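Local atomic coordinates of YncI copper-binding domain-containing protein (Nocardia farcinica, PDB entry 3ESM), a protein that is of unknown function but, as a YcnI-like domain of immunoglobulin-like fold cut from a longer, probably membrane-attached protein, may bind copper. Residues Val38-Val43 / Val90-Leu95; Arg44-Glu49 / Ser64-Val69. The protein carries 2 engineered substitutions. All coordinates share one frame; numbering follows the deposited sequence. Where two conformers were deposited one is given.

Interaction 1 of 2, residues Val38-Val43 / Val90-Leu95; sequences VTLPNV and VSIGPL
Val43 and Ile92 carry the apolar part of this contact, which shows how two sheets can be joined by side chains and a water without direct hydrogen bonds. The two side chains lie roughly perpendicular, and the methyl CG2 of Val43 comes to 4.0 Å from CB of Ile92, at the branch point and not at the end of the chain. In Val43 a chi1 of -66° sets CG2 between the backbone N and the carbonyl carbon, where it faces Ile92, while CG1 stands beside the N and is directed at the loop. The other branches of Ile92 touch more loosely: CG2 lies 4.4 Å from CD2 of Leu40, and CD1, at the end of the longer branch, reaches CD of Pro41. Phe103 of strand 100-109 packs against both Ile92 and Pro41, and Val20 of strand 18-25 lies against Ile92 as well.

Against the backbone the same valine makes contacts of another kind. CB of Val43 sits 3.7 Å from the carbonyl O of Gly93, and CG1 of Val43 meets the O of Pro94, the residue that follows a cis peptide bond.

The polar link is indirect. One water donates to Pro41 O at 2.8 Å and to Pro94 O at 3.0 Å, bridging the two carbonyl groups. Pro41 is the centre of an inverse gamma turn, and Asn42 and Val43 form a G1 beta bulge opposite Ala66. The short segments 38-43 and 90-93 have axes 54° apart, 7.4 Å at their closest: face-to-face packing across the two sheets of an immunoglobulin-like beta sandwich.

Interaction 2 of 2, residues Arg44-Glu49 / Ser64-Val69; sequences RSARTE and SEAVSV. With SO4 (sulfate ion), chain B.
At one margin of the immunoglobulin-like beta sandwich, strand 45-48, an outermost strand of its sheet within this chain, packs over strand 66-73 of the other sheet, and Ala46 meets Ala66 in the buried part of the contact. With only a methyl on each side, the two strands meet here CB to CB, at 3.5 Å. Val58 and Leu40 adjoin Ala66. Toward the end of strand 45-48, CG2 of Thr48 lies 3.6 Å from CG2 of Val69, the two side chains passing one another head to tail.

At the other end Arg44 reaches across. Its CB is directed away from 64-69, but bends at chi2 and chi3 bring the guanidinium back over the turn. CG of Glu65 lies over one guanidinium face, 3.8 Å from NH2 of Arg44 and toward the rim, while Ser64 sits at the edge, near the plane. NH2 is hydrogen-bonded to the carbonyl of Lys63. The Glu65 carboxylate, with its plane turned 53° from the guanidinium, is engaged by Asn61 through OE1; OE2 of Glu65, 4.5 Å from NH1 of Arg44 and well out of the guanidinium plane, may still feel its charge, though the two form no salt bridge.

Arg44 and Ser45 form a classic beta bulge opposite Gly93, and at the edge of strand 45-48 turned from strand 85-93 a sulfate, probably from the crystallisation liquor, is bound. Arg60 NH2 also bonds it. Ala46 N donates to sulfate O2 at 2.7 Å with an N-H...O angle of 160°, and Ser45 OG, anti to its own N, donates to sulfate O3 at 2.6 Å.

Strand 33-43 runs directly into strand 45-48, passing from one sheet of the sandwich to the other between Val43 and Ser45, an example of how consecutive strands can share one interface. Interactions 1 and 2 therefore lie with centres about 6 Å apart and are joined by backbone pairing in both sheets. In one sheet Val43 O is 2.8 Å from Ala66 N, a probable hydrogen bond; in the other Ser91 N is likewise 2.8 Å from Arg47 O. Ile92, central to interaction 1, also touches Ala46 of interaction 2. The sulfate belongs to interaction 2, and no copper is present in either contact.

Interaction 1 of 2, residues Val38-Val43 / Val90-Leu95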
ATOM      1  N   VAL A  38      -8.683  -1.563   0.139  1.00 22.85           N
ATOM      2  CA  VAL A  38      -9.788  -1.915   1.036  1.00 23.44           C
ATOM      3  C   VAL A  38     -10.091  -3.378   0.902  1.00 23.88           C
ATOM      4  O   VAL A  38     -10.186  -3.897  -0.207  1.00 22.51           O
ATOM      5  CB  VAL A  38     -11.057  -1.119   0.702  1.00 24.17           C
ATOM      6  CG1 VAL A  38     -12.223  -1.585   1.588  1.00 27.42           C
ATOM      7  CG2 VAL A  38     -10.808   0.349   0.899  1.00 23.72           C
ATOM      8  N   THR A  39     -10.286  -4.043   2.046  1.00 23.97           N
ATOM      9  CA  THR A  39     -10.577  -5.474   2.055  1.00 25.00           C
ATOM     10  C   THR A  39     -12.078  -5.647   1.888  1.00 25.44           C
ATOM     11  O   THR A  39     -12.856  -5.025   2.623  1.00 24.79           O
ATOM     12  CB  THR A  39     -10.164  -6.064   3.407  1.00 25.35           C
ATOM     13  OG1 THR A  39      -8.738  -6.020   3.539  1.00 24.25           O
ATOM     14  CG2 THR A  39     -10.648  -7.486   3.532  1.00 26.04           C
ATOM     15  N   LEU A  40     -12.497  -6.463   0.901  1.00 24.15           N
ATOM     16  CA  LEU A  40     -13.913  -6.623   0.570  1.00 24.17           C
ATOM     17  C   LEU A  40     -14.414  -7.961   1.058  1.00 24.57           C
ATOM     18  O   LEU A  40     -13.655  -8.899   1.202  1.00 24.48           O
ATOM     19  CB  LEU A  40     -14.179  -6.553  -0.944  1.00 25.00           C
ATOM     20  CG  LEU A  40     -13.733  -5.235  -1.594  1.00 23.09           C
ATOM     21  CD1 LEU A  40     -13.802  -5.370  -3.118  1.00 28.11           C
ATOM     22  CD2 LEU A  40     -14.638  -4.103  -1.120  1.00 26.45           C
ATOM     23  N   PRO A  41     -15.720  -8.038   1.293  1.00 26.31           N
ATOM     24  CA  PRO A  41     -16.216  -9.234   1.938  1.00 27.61           C
ATOM     25  C   PRO A  41     -16.499 -10.343   0.885  1.00 28.13           C
ATOM     26  O   PRO A  41     -17.623 -10.888   0.776  1.00 29.16           O
ATOM     27  CB  PRO A  41     -17.487  -8.743   2.646  1.00 27.48           C
ATOM     28  CG  PRO A  41     -17.949  -7.558   1.851  1.00 28.46           C
ATOM     29  CD  PRO A  41     -16.662  -6.919   1.323  1.00 25.96           C
ATOM     30  N   ASN A  42     -15.473 -10.651   0.096  1.00 28.07           N
ATOM     31  CA  ASN A  42     -15.546 -11.775  -0.819  1.00 29.06           C
ATOM     32  C   ASN A  42     -16.828 -11.762  -1.630  1.00 29.59           C
ATOM     33  O   ASN A  42     -17.554 -12.765  -1.650  1.00 30.42           O
ATOM     34  CB  ASN A  42     -15.436 -13.079  -0.051  1.00 28.52           C
ATOM     35  CG  ASN A  42     -14.039 -13.328   0.524  1.00 31.08           C
ATOM     36  OD1 ASN A  42     -13.722 -14.450   0.956  1.00 35.04           O
ATOM     37  ND2 ASN A  42     -13.213 -12.298   0.549  1.00 28.67           N
ATOM     38  N   VAL A  43     -17.075 -10.658  -2.324  1.00 29.53           N
ATOM     39  CA  VAL A  43     -18.309 -10.436  -3.092  1.00 30.43           C
ATOM     40  C   VAL A  43     -18.202 -10.959  -4.511  1.00 31.44           C
ATOM     41  O   VAL A  43     -17.113 -11.029  -5.071  1.00 30.93           O
ATOM     42  CB  VAL A  43     -18.685  -8.926  -3.137  1.00 30.22           C
ATOM     43  CG1 VAL A  43     -19.039  -8.430  -1.732  1.00 30.63           C
ATOM     44  CG2 VAL A  43     -17.526  -8.102  -3.702  1.00 30.36           C
ATOM     45  N   VAL A  90     -16.764   2.118  -4.835  1.00 27.53           N
ATOM     46  CA  VAL A  90     -16.809   0.794  -5.430  1.00 28.10           C
ATOM     47  C   VAL A  90     -18.235   0.242  -5.311  1.00 28.30           C
ATOM     48  O   VAL A  90     -18.856   0.363  -4.265  1.00 28.84           O
ATOM     49  CB  VAL A  90     -15.771  -0.153  -4.781  1.00 28.26           C
ATOM     50  CG1 VAL A  90     -16.054  -0.369  -3.270  1.00 29.33           C
ATOM     51  CG2 VAL A  90     -15.621  -1.491  -5.553  1.00 28.67           C
ATOM     52  N   SER A  91     -18.729  -0.349  -6.386  1.00 28.17           N
ATOM     53  CA  SER A  91     -20.061  -0.939  -6.384  0.50 28.33           C
ATOM     54  C   SER A  91     -19.922  -2.433  -6.183  1.00 28.60           C
ATOM     55  O   SER A  91     -19.277  -3.102  -6.983  1.00 29.04           O
ATOM     56  CB  SER A  91     -20.739  -0.674  -7.720  0.50 28.37           C
ATOM     57  OG  SER A  91     -21.944  -1.410  -7.814  0.50 29.15           O
ATOM     58  N   ILE A  92     -20.528  -2.956  -5.118  1.00 27.74           N
ATOM     59  CA  ILE A  92     -20.309  -4.358  -4.790  1.00 27.02           C
ATOM     60  C   ILE A  92     -21.602  -5.056  -4.412  1.00 28.26           C
ATOM     61  O   ILE A  92     -22.577  -4.420  -3.958  1.00 27.76           O
ATOM     62  CB  ILE A  92     -19.338  -4.497  -3.593  1.00 26.63           C
ATOM     63  CG1 ILE A  92     -19.912  -3.825  -2.337  1.00 26.96           C
ATOM     64  CG2 ILE A  92     -17.989  -3.908  -3.968  1.00 27.44           C
ATOM     65  CD1 ILE A  92     -19.046  -3.944  -1.045  1.00 26.86           C
ATOM     66  N   GLY A  93     -21.573  -6.373  -4.568  1.00 27.38           N
ATOM     67  CA  GLY A  93     -22.660  -7.201  -4.065  1.00 28.78           C
ATOM     68  C   GLY A  93     -22.447  -8.635  -4.472  1.00 28.82           C
ATOM     69  O   GLY A  93     -21.606  -8.945  -5.330  1.00 28.87           O
ATOM     70  N   PRO A  94     -23.217  -9.529  -3.864  1.00 29.39           N
ATOM     71  CA  PRO A  94     -24.160  -9.206  -2.791  1.00 29.46           C
ATOM     72  C   PRO A  94     -23.449  -9.045  -1.469  1.00 29.93           C
ATOM     73  O   PRO A  94     -22.489  -9.762  -1.211  1.00 30.46           O
ATOM     74  CB  PRO A  94     -25.041 -10.460  -2.720  1.00 29.79           C
ATOM     75  CG  PRO A  94     -24.153 -11.566  -3.176  1.00 30.17           C
ATOM     76  CD  PRO A  94     -23.224 -10.953  -4.220  1.00 30.08           C
ATOM     77  N   LEU A  95     -23.929  -8.106  -0.652  1.00 30.72           N
ATOM     78  CA  LEU A  95     -23.454  -7.924   0.711  1.00 31.35           C
ATOM     79  C   LEU A  95     -23.906  -9.081   1.573  1.00 32.25           C
ATOM     80  O   LEU A  95     -24.931  -9.695   1.288  1.00 32.49           O
ATOM     81  CB  LEU A  95     -23.976  -6.611   1.266  1.00 30.98           C
ATOM     82  CG  LEU A  95     -23.445  -5.373   0.540  1.00 31.24           C
ATOM     83  CD1 LEU A  95     -24.170  -4.127   0.994  1.00 34.24           C
ATOM     84  CD2 LEU A  95     -21.924  -5.217   0.769  1.00 31.61           C
TER
HETATM   85  O   HOH W   1     -20.418 -10.597   0.818  1.00 42.71           O

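Interaction 2 of 2, residues Arg44-Glu49 / Ser64-Val69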
ATOM      1  N   ARG A  44     -19.327 -11.325  -5.116  1.00 32.56           N
ATOM      2  CA  ARG A  44     -19.283 -11.801  -6.502  1.00 33.36           C
ATOM      3  C   ARG A  44     -18.946 -10.659  -7.459  1.00 33.86           C
ATOM      4  O   ARG A  44     -18.223 -10.845  -8.458  1.00 33.63           O
ATOM      5  CB  ARG A  44     -20.634 -12.396  -6.920  1.00 34.22           C
ATOM      6  CG  ARG A  44     -21.141 -13.502  -6.075  1.00 38.33           C
ATOM      7  CD  ARG A  44     -20.744 -14.847  -6.668  1.00 46.19           C
ATOM      8  NE  ARG A  44     -19.404 -14.751  -7.232  1.00 49.93           N
ATOM      9  CZ  ARG A  44     -18.540 -15.757  -7.308  1.00 50.89           C
ATOM     10  NH1 ARG A  44     -18.870 -16.963  -6.857  1.00 51.09           N
ATOM     11  NH2 ARG A  44     -17.344 -15.544  -7.831  1.00 49.56           N
ATOM     12  N   SER A  45     -19.505  -9.481  -7.185  1.00 32.46           N
ATOM     13  CA  SER A  45     -19.390  -8.370  -8.101  1.00 32.92           C
ATOM     14  C   SER A  45     -18.698  -7.215  -7.391  1.00 32.13           C
ATOM     15  O   SER A  45     -19.016  -6.939  -6.233  1.00 30.36           O
ATOM     16  CB  SER A  45     -20.772  -7.911  -8.553  1.00 33.73           C
ATOM     17  OG  SER A  45     -20.644  -6.800  -9.429  1.00 37.79           O
ATOM     18  N   ALA A  46     -17.767  -6.548  -8.083  1.00 31.62           N
ATOM     19  CA  ALA A  46     -17.119  -5.350  -7.545  1.00 31.81           C
ATOM     20  C   ALA A  46     -16.563  -4.550  -8.711  1.00 32.29           C
ATOM     21  O   ALA A  46     -15.720  -5.057  -9.473  1.00 33.33           O
ATOM     22  CB  ALA A  46     -15.995  -5.736  -6.605  1.00 31.80           C
ATOM     23  N   ARG A  47     -17.046  -3.322  -8.872  1.00 31.90           N
ATOM     24  CA  ARG A  47     -16.668  -2.482  -9.996  1.00 33.06           C
ATOM     25  C   ARG A  47     -16.375  -1.117  -9.429  1.00 32.90           C
ATOM     26  O   ARG A  47     -17.183  -0.575  -8.671  1.00 30.65           O
ATOM     27  CB  ARG A  47     -17.852  -2.319 -10.983  1.00 33.67           C
ATOM     28  CG  ARG A  47     -18.250  -3.562 -11.751  1.00 38.82           C
ATOM     29  CD  ARG A  47     -19.727  -3.531 -12.217  1.00 45.73           C
ATOM     30  NE  ARG A  47     -20.140  -2.259 -12.801  1.00 50.53           N
ATOM     31  CZ  ARG A  47     -20.289  -2.044 -14.111  1.00 54.56           C
ATOM     32  NH1 ARG A  47     -20.053  -3.024 -14.979  1.00 55.03           N
ATOM     33  NH2 ARG A  47     -20.661  -0.848 -14.560  1.00 54.74           N
ATOM     34  N   THR A  48     -15.243  -0.538  -9.814  1.00 33.67           N
ATOM     35  CA  THR A  48     -14.934   0.824  -9.428  1.00 35.47           C
ATOM     36  C   THR A  48     -15.418   1.799 -10.480  1.00 38.08           C
ATOM     37  O   THR A  48     -15.758   1.425 -11.612  1.00 39.26           O
ATOM     38  CB  THR A  48     -13.413   1.033  -9.259  1.00 35.63           C
ATOM     39  OG1 THR A  48     -12.736   0.640 -10.466  1.00 34.45           O
ATOM     40  CG2 THR A  48     -12.898   0.190  -8.090  1.00 34.31           C
ATOM     41  N   GLU A  49     -15.478   3.068 -10.121  1.00 40.54           N
ATOM     42  CA  GLU A  49     -15.798   4.022 -11.154  1.00 42.19           C
ATOM     43  C   GLU A  49     -14.581   4.833 -11.501  1.00 41.77           C
ATOM     44  O   GLU A  49     -13.685   5.013 -10.675  1.00 42.61           O
ATOM     45  CB  GLU A  49     -16.970   4.890 -10.779  1.00 42.92           C
ATOM     46  CG  GLU A  49     -16.806   5.644  -9.521  1.00 45.98           C
ATOM     47  CD  GLU A  49     -18.087   6.340  -9.138  1.00 50.74           C
ATOM     48  OE1 GLU A  49     -18.028   7.544  -8.785  1.00 51.49           O
ATOM     49  OE2 GLU A  49     -19.155   5.675  -9.200  1.00 52.79           O
ATOM     50  N   SER A  64     -13.439 -16.544  -7.825  1.00 34.97           N
ATOM     51  CA  SER A  64     -13.802 -15.365  -8.611  1.00 34.39           C
ATOM     52  C   SER A  64     -14.520 -14.305  -7.790  1.00 32.19           C
ATOM     53  O   SER A  64     -15.164 -13.411  -8.337  1.00 31.71           O
ATOM     54  CB  SER A  64     -14.645 -15.760  -9.824  1.00 36.10           C
ATOM     55  OG  SER A  64     -13.878 -16.636 -10.646  1.00 39.39           O
ATOM     56  N   GLU A  65     -14.388 -14.410  -6.477  1.00 30.82           N
ATOM     57  CA  GLU A  65     -14.927 -13.372  -5.609  1.00 29.08           C
ATOM     58  C   GLU A  65     -13.891 -12.258  -5.496  1.00 28.03           C
ATOM     59  O   GLU A  65     -12.674 -12.522  -5.461  1.00 28.23           O
ATOM     60  CB  GLU A  65     -15.209 -13.943  -4.215  1.00 30.36           C
ATOM     61  CG  GLU A  65     -16.318 -15.025  -4.186  1.00 29.68           C
ATOM     62  CD  GLU A  65     -16.276 -15.901  -2.932  1.00 35.15           C
ATOM     63  OE1 GLU A  65     -15.205 -16.035  -2.283  1.00 34.36           O
ATOM     64  OE2 GLU A  65     -17.332 -16.495  -2.601  1.00 37.66           O
ATOM     65  N   ALA A  66     -14.378 -11.030  -5.399  1.00 25.67           N
ATOM     66  CA  ALA A  66     -13.497  -9.893  -5.134  1.00 25.09           C
ATOM     67  C   ALA A  66     -13.140  -9.855  -3.646  1.00 25.22           C
ATOM     68  O   ALA A  66     -14.049  -9.707  -2.804  1.00 25.17           O
ATOM     69  CB  ALA A  66     -14.234  -8.599  -5.491  1.00 25.44           C
ATOM     70  N   VAL A  67     -11.841  -9.905  -3.358  1.00 24.87           N
ATOM     71  CA  VAL A  67     -11.299  -9.953  -1.989  1.00 24.45           C
ATOM     72  C   VAL A  67     -10.736  -8.610  -1.522  1.00 24.46           C
ATOM     73  O   VAL A  67     -10.599  -8.366  -0.312  1.00 24.01           O
ATOM     74  CB  VAL A  67     -10.219 -11.064  -1.798  1.00 26.35           C
ATOM     75  CG1 VAL A  67     -10.821 -12.449  -2.013  1.00 27.24           C
ATOM     76  CG2 VAL A  67      -9.068 -10.870  -2.751  1.00 26.09           C
ATOM     77  N   SER A  68     -10.366  -7.752  -2.468  1.00 22.68           N
ATOM     78  CA  SER A  68      -9.906  -6.419  -2.099  1.00 23.15           C
ATOM     79  C   SER A  68      -9.892  -5.525  -3.333  1.00 23.89           C
ATOM     80  O   SER A  68     -10.029  -6.011  -4.466  1.00 22.77           O
ATOM     81  CB  SER A  68      -8.503  -6.473  -1.508  1.00 24.10           C
ATOM     82  OG  SER A  68      -7.520  -6.660  -2.523  1.00 25.54           O
ATOM     83  N   VAL A  69      -9.774  -4.227  -3.097  1.00 22.83           N
ATOM     84  CA  VAL A  69      -9.718  -3.259  -4.211  1.00 22.67           C
ATOM     85  C   VAL A  69      -8.649  -2.271  -3.821  1.00 23.30           C
ATOM     86  O   VAL A  69      -8.517  -1.916  -2.632  1.00 23.01           O
ATOM     87  CB  VAL A  69     -11.071  -2.553  -4.448  1.00 23.89           C
ATOM     88  CG1 VAL A  69     -11.671  -1.989  -3.135  1.00 23.09           C
ATOM     89  CG2 VAL A  69     -10.931  -1.442  -5.514  1.00 24.36           C
TER
HETATM   90  S   SO4 B   1     -18.311  -7.826 -11.834  1.00 55.15           S
HETATM   91  O1  SO4 B   1     -17.833  -7.364 -13.144  1.00 55.94           O
HETATM   92  O2  SO4 B   1     -17.580  -7.173 -10.746  1.00 55.27           O
HETATM   93  O3  SO4 B   1     -19.739  -7.529 -11.774  1.00 55.46           O
HETATM   94  O4  SO4 B   1     -18.044  -9.257 -11.690  1.00 55.59           O